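PDB 2I5R: toprim domain-containing protein from Geobacillus stearothermophilus, which is of unproven function but carries a magnesium-binding Toprim domain, as found in primases and topoisomerases, and so probably acts on nucleic acid. Local coordinates for residues V10-G15 / V31-N36; R16-K21 / E91-P96; A60-A65 / I85-R90. One frame throughout, in Å; residues are numbered along the deposited sequence.

Interaction 1 (V10-G15 / V31-N36); sequences VIIVEG and VIVCTN
Val10 and Val31 stand side by side on one face of the sheet, Val10 CG2 resting 4.0 Å from Val31 CB. The other branch of Val10, CG1, is turned anti to the backbone N (chi1 177°) and reaches diagonally forward along the neighbouring strand to Val33 CG2. Next on this face, Ile12 runs alongside Val33 with CG1 against Val33 CB, while its CG2 branch meets the methyl of Thr35 at about a right angle, Ile12 CG2 to Thr35 CG2 being 3.8 Å. The reverse face carries Ile11, Val13, Ile32 and Cys34; here Val13 CG2 slants across to Ile32 CG2 at 4.1 Å, and Val22 of helix 16-25 covers Ile11 and Ile32.

Between the faces runs a regular parallel ladder: Ile11 N to Val31 O, Val33 N to Ile11 O, Val13 N to Val33 O and Thr35 N to Val13 O, each 2.9 Å. The two strands, inclined by 20°, open and close the first beta-alpha-beta unit of the Toprim domain, with 31-34 at the sheet edge and 9-13 inside it. Beyond the ladder, in the conformer given, Glu14 CG passes obliquely by Thr35 OG1, and the Glu14 carboxylate comes near the magnesium ion.

Thr35 works with both branches. With chi1 at 66°, OG1 faces Glu14 CA at 3.4 Å and hydrogen-bonds to Gly37 O, and CG2 is directed back over the strand end to Ile12; the side chain as a whole also touches Leu69 of helix 64-76. A glycine at this position would probably leave Gly37 O without its hydroxyl mate and open a gap beside Ile12 CG2.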
# COMPACT_ATOMS: atom_id res chain seq x y z
N VAL A 10 -1.36 5.41 5.82
CA VAL A 10 -0.38 5.47 4.74
C VAL A 10 -0.32 4.11 4.08
O VAL A 10 -0.23 3.09 4.76
CB VAL A 10 1.03 5.84 5.26
CG1 VAL A 10 2.06 5.83 4.12
CG2 VAL A 10 1.03 7.17 6.02
N ILE A 11 -0.40 4.09 2.75
CA ILE A 11 -0.17 2.87 1.99
C ILE A 11 1.11 3.04 1.19
O ILE A 11 1.30 4.05 0.51
CB ILE A 11 -1.33 2.54 1.03
CG1 ILE A 11 -2.58 2.26 1.82
CG2 ILE A 11 -1.00 1.26 0.21
CD1 ILE A 11 -3.83 2.29 0.96
N ILE A 12 1.98 2.04 1.26
CA ILE A 12 3.23 2.07 0.52
C ILE A 12 3.11 1.04 -0.58
O ILE A 12 2.68 -0.11 -0.35
CB ILE A 12 4.45 1.83 1.43
CG1 ILE A 12 4.50 2.92 2.53
CG2 ILE A 12 5.77 1.76 0.58
CD1 ILE A 12 5.51 2.65 3.63
N VAL A 13 3.47 1.48 -1.80
CA VAL A 13 3.46 0.63 -2.99
C VAL A 13 4.78 0.77 -3.75
O VAL A 13 5.57 1.68 -3.47
CB VAL A 13 2.31 1.00 -3.96
CG1 VAL A 13 0.94 0.76 -3.31
CG2 VAL A 13 2.46 2.43 -4.47
N GLU A 14 4.99 -0.11 -4.73
CA GLU A 14 6.25 -0.16 -5.46
C GLU A 14 6.30 0.81 -6.64
O GLU A 14 7.35 1.42 -6.89
CB GLU A 14 6.53 -1.60 -5.96
CG GLU A 14 7.97 -1.83 -6.47
CD GLU A 14 8.17 -3.16 -7.19
OE1 GLU A 14 7.18 -3.92 -7.37
OE2 GLU A 14 9.33 -3.45 -7.58
N GLY A 15 5.19 0.92 -7.36
CA GLY A 15 5.20 1.61 -8.63
C GLY A 15 4.16 2.69 -8.75
O GLY A 15 3.16 2.68 -8.04
N VAL A 31 -2.18 8.90 2.56
CA VAL A 31 -0.92 9.18 1.92
C VAL A 31 -0.43 7.92 1.21
O VAL A 31 -0.34 6.86 1.84
CB VAL A 31 0.14 9.61 2.94
CG1 VAL A 31 1.49 9.84 2.26
CG2 VAL A 31 -0.31 10.88 3.62
N ILE A 32 -0.13 8.04 -0.08
CA ILE A 32 0.38 6.87 -0.80
C ILE A 32 1.81 7.16 -1.20
O ILE A 32 2.08 8.15 -1.90
CB ILE A 32 -0.48 6.48 -2.02
CG1 ILE A 32 -1.94 6.28 -1.58
CG2 ILE A 32 0.09 5.22 -2.68
CD1 ILE A 32 -2.95 6.30 -2.72
N VAL A 33 2.71 6.30 -0.73
CA VAL A 33 4.13 6.46 -0.95
C VAL A 33 4.53 5.42 -1.96
O VAL A 33 4.21 4.25 -1.79
CB VAL A 33 4.94 6.23 0.36
CG1 VAL A 33 6.44 6.33 0.11
CG2 VAL A 33 4.52 7.20 1.43
N CYS A 34 5.21 5.84 -3.01
CA CYS A 34 5.70 4.93 -4.03
C CYS A 34 7.23 4.79 -3.88
O CYS A 34 7.93 5.81 -3.79
CB CYS A 34 5.34 5.51 -5.39
SG CYS A 34 5.90 4.54 -6.75
N THR A 35 7.76 3.57 -3.87
CA THR A 35 9.21 3.35 -3.68
C THR A 35 9.98 3.44 -4.99
O THR A 35 11.22 3.51 -4.99
CB THR A 35 9.50 1.97 -3.03
OG1 THR A 35 9.14 0.93 -3.95
CG2 THR A 35 8.74 1.79 -1.72
N ASN A 36 9.25 3.45 -6.11
CA ASN A 36 9.83 3.50 -7.45
C ASN A 36 10.81 2.36 -7.69
O ASN A 36 11.92 2.55 -8.22
CB ASN A 36 10.47 4.87 -7.75
CG ASN A 36 9.42 5.96 -8.01
OD1 ASN A 36 8.32 5.68 -8.49
ND2 ASN A 36 9.78 7.21 -7.72

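Interaction 2 (R16-K21 / E91-P96); sequences RSDKQK and EVAAAP. With MG (magnesium ion), chain D.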
# COMPACT_ATOMS: atom_id res chain seq x y z
N ARG A 16 4.40 3.61 -9.68
CA ARG A 16 3.51 4.74 -9.91
C ARG A 16 2.12 4.28 -10.30
O ARG A 16 1.13 4.84 -9.83
CB ARG A 16 4.08 5.65 -11.00
CG ARG A 16 3.41 7.01 -11.08
CD ARG A 16 4.10 7.87 -12.12
NE ARG A 16 4.21 9.27 -11.72
CZ ARG A 16 3.25 10.18 -11.88
NH1 ARG A 16 2.08 9.85 -12.42
NH2 ARG A 16 3.45 11.43 -11.48
N SER A 17 2.04 3.27 -11.17
CA SER A 17 0.74 2.74 -11.60
C SER A 17 -0.01 2.12 -10.42
O SER A 17 -1.24 2.29 -10.29
CB SER A 17 0.89 1.75 -12.75
OG SER A 17 1.37 0.49 -12.29
N ASP A 18 0.72 1.43 -9.53
CA ASP A 18 0.10 0.87 -8.32
C ASP A 18 -0.54 1.99 -7.50
O ASP A 18 -1.65 1.84 -6.98
CB ASP A 18 1.11 0.14 -7.43
CG ASP A 18 1.74 -1.09 -8.09
OD1 ASP A 18 1.26 -1.52 -9.17
OD2 ASP A 18 2.72 -1.63 -7.51
N LYS A 19 0.17 3.11 -7.39
CA LYS A 19 -0.25 4.26 -6.60
C LYS A 19 -1.51 4.88 -7.17
O LYS A 19 -2.47 5.15 -6.44
CB LYS A 19 0.86 5.31 -6.58
CG LYS A 19 0.48 6.63 -5.91
CD LYS A 19 1.72 7.47 -5.67
CE LYS A 19 1.39 8.74 -4.91
NZ LYS A 19 2.64 9.40 -4.45
N GLN A 20 -1.50 5.11 -8.49
CA GLN A 20 -2.65 5.71 -9.17
C GLN A 20 -3.89 4.84 -8.99
O GLN A 20 -4.98 5.34 -8.74
CB GLN A 20 -2.37 5.90 -10.66
CG GLN A 20 -1.19 6.82 -10.97
CD GLN A 20 -0.84 6.82 -12.45
OE1 GLN A 20 0.26 6.40 -12.84
NE2 GLN A 20 -1.77 7.26 -13.29
N LYS A 21 -3.70 3.53 -9.09
CA LYS A 21 -4.78 2.57 -8.96
C LYS A 21 -5.36 2.51 -7.57
O LYS A 21 -6.58 2.50 -7.38
CB LYS A 21 -4.27 1.20 -9.34
CG LYS A 21 -5.36 0.34 -9.87
CD LYS A 21 -4.78 -0.79 -10.65
CE LYS A 21 -5.86 -1.77 -10.96
NZ LYS A 21 -5.31 -2.94 -11.67
N GLU A 91 -0.01 -9.19 -9.98
CA GLU A 91 0.46 -7.82 -9.71
C GLU A 91 -0.68 -6.88 -9.40
O GLU A 91 -1.80 -7.02 -9.91
CB GLU A 91 1.31 -7.31 -10.87
CG GLU A 91 2.57 -8.13 -11.09
CD GLU A 91 3.50 -7.47 -12.09
OE1 GLU A 91 3.01 -7.24 -13.22
OE2 GLU A 91 4.69 -7.19 -11.76
N VAL A 92 -0.40 -5.92 -8.52
CA VAL A 92 -1.39 -4.89 -8.18
C VAL A 92 -1.94 -4.25 -9.46
O VAL A 92 -3.16 -4.02 -9.56
CB VAL A 92 -0.77 -3.81 -7.23
CG1 VAL A 92 -1.77 -2.68 -6.95
CG2 VAL A 92 -0.29 -4.45 -5.94
N ALA A 93 -1.06 -4.00 -10.42
CA ALA A 93 -1.46 -3.40 -11.70
C ALA A 93 -2.47 -4.26 -12.47
O ALA A 93 -3.31 -3.72 -13.19
CB ALA A 93 -0.23 -3.12 -12.55
N ALA A 94 -2.39 -5.58 -12.32
CA ALA A 94 -3.24 -6.52 -13.05
C ALA A 94 -4.53 -6.85 -12.29
O ALA A 94 -5.47 -7.40 -12.86
CB ALA A 94 -2.48 -7.79 -13.36
N ALA A 95 -4.58 -6.54 -10.99
CA ALA A 95 -5.77 -6.85 -10.19
C ALA A 95 -6.96 -5.99 -10.58
O ALA A 95 -6.81 -4.79 -10.78
CB ALA A 95 -5.47 -6.67 -8.72
N PRO A 96 -8.15 -6.59 -10.67
CA PRO A 96 -9.33 -5.77 -10.96
C PRO A 96 -9.56 -4.76 -9.85
O PRO A 96 -9.22 -5.02 -8.69
CB PRO A 96 -10.50 -6.76 -10.94
CG PRO A 96 -9.88 -8.11 -11.03
CD PRO A 96 -8.48 -8.01 -10.47
MG MG D . 5.89 -6.78 -10.10
O HOH W 1 1.80 -3.86 -10.01
O HOH W 2 6.95 -6.38 -8.40
O HOH W 3 7.63 -7.30 -10.97
O HOH W 4 6.17 -4.75 -10.84
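Lys21 drives its ammonium group into a curl of backbone carbonyls: NZ hydrogen-bonds to Ala95 O at 2.5 Å, to Ala93 O at 2.6 Å and to Val92 O at 3.2 Å. The two shortest lengths are doubtful. Val92 O is met in its carbonyl plane on a lone pair, Ala95 O from a slight tilt, and Ala93 O from above its carbonyl plane, 70° out of it. A side chain stretched almost straight from CG to NZ carries the charge across from the helix, and three carbonyl oxygens would share it.

Nearer the start of the helix, the Asp18 carboxylate lies obliquely across Val92, OD1 standing 3.6 Å from Val92 CB. Water 1 lies between Asp18 OD1 and Ala93 N, accepting from the latter at 2.9 Å.

These bonds fall on the chain just after Glu91 and so probably steady it; Glu91 OE2 binds the magnesium ion at 2.1 Å, and Asp61, Asp63 and three waters complete the site. Asp61 OD1 also accepts from Val92 N. The contact therefore spans from helix 16-25, packed by Asp18 and Lys19 against Val13 of strand 9-13, to the loop that follows strand 81-83 and leads into helix 97-106.

Interaction 3 (A60-A65 / I85-R90); sequences ADADEA and IDRAYR. With MG (magnesium ion), chain D.
Ala62 N donates to Arg90 O at 2.7 Å, a short bond that meets the oxygen almost end-on (C=O...N 172°) though bent at the hydrogen. It is the direct hydrogen bond between the two loops; the remaining polar links run through water. Water 5 bridges Ala60 O and Ile85 N, and water 6 donates to Asp63 OD2 and accepts from Arg90 NE.

Nonpolar contact is slight: Ala62 CB touches Arg87 CG at 3.8 Å. The Arg90 side chain, bent at chi2 (115°), brings its guanidinium past Ala62, whose carbonyl oxygen lies over one face at 3.5 Å from NE, and on to Asp63 CB, 3.7 Å from NH2.

Metal bonds come from the first loop. Asp61 OD2 and Asp63 OD2 each hold magnesium at 2.1 Å, the DxD pair of a Toprim site, with Glu91 as third ligand. Their second oxygens are also held: that of Asp61 by Val92, while Asp63 OD1 accepts from Gly66 N, capping helix 64-76, and from metal-bound water 2.

With three carboxylates on one cation, the positive charge of Arg90, linked by water to Asp63, would probably offset some of the remaining negative charge.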
# COMPACT_ATOMS: atom_id res chain seq x y z
N ALA A 60 2.26 -4.94 -1.96
CA ALA A 60 3.27 -5.30 -2.98
C ALA A 60 2.76 -6.41 -3.90
O ALA A 60 1.84 -7.18 -3.54
CB ALA A 60 4.58 -5.74 -2.31
N ASP A 61 3.37 -6.53 -5.08
CA ASP A 61 3.00 -7.59 -6.02
C ASP A 61 3.29 -8.97 -5.46
O ASP A 61 4.15 -9.11 -4.59
CB ASP A 61 3.79 -7.47 -7.33
CG ASP A 61 3.43 -6.25 -8.16
OD1 ASP A 61 2.42 -5.56 -7.91
OD2 ASP A 61 4.19 -6.02 -9.14
N ALA A 62 2.59 -9.98 -5.98
CA ALA A 62 2.94 -11.40 -5.77
C ALA A 62 4.02 -11.85 -6.75
O ALA A 62 3.77 -12.64 -7.67
CB ALA A 62 1.69 -12.30 -5.90
N ASP A 63 5.23 -11.33 -6.57
CA ASP A 63 6.36 -11.72 -7.41
C ASP A 63 7.63 -11.52 -6.62
O ASP A 63 7.56 -11.04 -5.48
CB ASP A 63 6.34 -10.97 -8.77
CG ASP A 63 6.23 -9.46 -8.64
OD1 ASP A 63 6.68 -8.90 -7.62
OD2 ASP A 63 5.70 -8.82 -9.59
N GLU A 64 8.78 -11.89 -7.19
CA GLU A 64 10.05 -11.79 -6.45
C GLU A 64 10.40 -10.38 -6.00
O GLU A 64 10.88 -10.19 -4.87
CB GLU A 64 11.20 -12.47 -7.22
CG GLU A 64 11.81 -11.65 -8.35
CD GLU A 64 12.88 -12.42 -9.12
OE1 GLU A 64 12.87 -12.35 -10.36
OE2 GLU A 64 13.71 -13.11 -8.48
N ALA A 65 10.15 -9.39 -6.85
CA ALA A 65 10.48 -8.01 -6.52
C ALA A 65 9.58 -7.53 -5.39
O ALA A 65 10.05 -6.82 -4.49
CB ALA A 65 10.34 -7.11 -7.74
N ILE A 85 -2.74 -9.12 -2.49
CA ILE A 85 -3.74 -9.41 -3.52
C ILE A 85 -3.69 -10.91 -3.80
O ILE A 85 -2.75 -11.61 -3.40
CB ILE A 85 -3.53 -8.63 -4.83
CG1 ILE A 85 -2.19 -9.03 -5.45
CG2 ILE A 85 -3.66 -7.10 -4.62
CD1 ILE A 85 -2.08 -8.74 -6.94
N ASP A 86 -4.70 -11.40 -4.50
CA ASP A 86 -4.79 -12.81 -4.86
C ASP A 86 -3.66 -13.10 -5.83
O ASP A 86 -3.46 -12.36 -6.81
CB ASP A 86 -6.15 -13.08 -5.53
CG ASP A 86 -6.47 -14.57 -5.67
OD1 ASP A 86 -5.62 -15.35 -6.12
OD2 ASP A 86 -7.60 -14.97 -5.34
N ARG A 87 -2.94 -14.19 -5.58
CA ARG A 87 -1.86 -14.60 -6.47
C ARG A 87 -2.31 -14.85 -7.91
O ARG A 87 -1.52 -14.75 -8.83
CB ARG A 87 -1.09 -15.79 -5.87
CG ARG A 87 -0.29 -15.34 -4.64
CD ARG A 87 0.46 -16.45 -3.94
NE ARG A 87 1.28 -15.85 -2.89
CZ ARG A 87 1.06 -16.00 -1.59
NH1 ARG A 87 0.09 -16.80 -1.16
NH2 ARG A 87 1.83 -15.37 -0.71
N ALA A 88 -3.59 -15.12 -8.09
CA ALA A 88 -4.15 -15.33 -9.42
C ALA A 88 -4.04 -14.09 -10.30
O ALA A 88 -3.99 -14.22 -11.52
CB ALA A 88 -5.59 -15.81 -9.32
N TYR A 89 -4.00 -12.90 -9.69
CA TYR A 89 -3.81 -11.64 -10.42
C TYR A 89 -2.34 -11.20 -10.50
O TYR A 89 -1.96 -10.44 -11.39
CB TYR A 89 -4.66 -10.51 -9.80
CG TYR A 89 -6.15 -10.85 -9.85
CD1 TYR A 89 -6.80 -11.05 -11.06
CD2 TYR A 89 -6.90 -10.99 -8.69
CE1 TYR A 89 -8.16 -11.38 -11.11
CE2 TYR A 89 -8.26 -11.31 -8.73
CZ TYR A 89 -8.89 -11.49 -9.94
OH TYR A 89 -10.25 -11.81 -10.03
N ARG A 90 -1.54 -11.68 -9.56
CA ARG A 90 -0.07 -11.58 -9.61
C ARG A 90 0.42 -10.20 -9.23
O ARG A 90 1.17 -10.06 -8.27
CB ARG A 90 0.48 -11.94 -10.98
CG ARG A 90 1.98 -11.84 -11.06
CD ARG A 90 2.64 -13.19 -11.32
NE ARG A 90 4.09 -13.08 -11.15
CZ ARG A 90 4.93 -14.11 -11.12
NH1 ARG A 90 4.46 -15.34 -11.24
NH2 ARG A 90 6.24 -13.90 -10.97
MG MG D . 5.89 -6.78 -10.10
O HOH W 5 0.20 -9.35 -2.72
O HOH W 6 5.26 -10.26 -11.72
O HOH W 2 6.95 -6.38 -8.40
O HOH W 3 7.63 -7.30 -10.97
O HOH W 4 6.17 -4.75 -10.84

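How the interactions relate
From the N terminus, strand 9-13 leads through Gly15 into helix 16-25, and interaction 1 closes the first loop when 31-36 returns beside 10-15. Interaction 2 starts inside that loop, on the helix, and closes only at 91-96, so the two cross along the chain; they also touch, Lys19 NZ bonding to Ile32 O. Interaction 3 comes after interaction 1 in series and lies nested within the long loop closed by interaction 2, joining the end of strand 55-59 to the loop beyond strand 81-83. Interactions 2 and 3 share the magnesium ion and three waters, while Glu14, in the conformer given, brings interaction 1 near the same site.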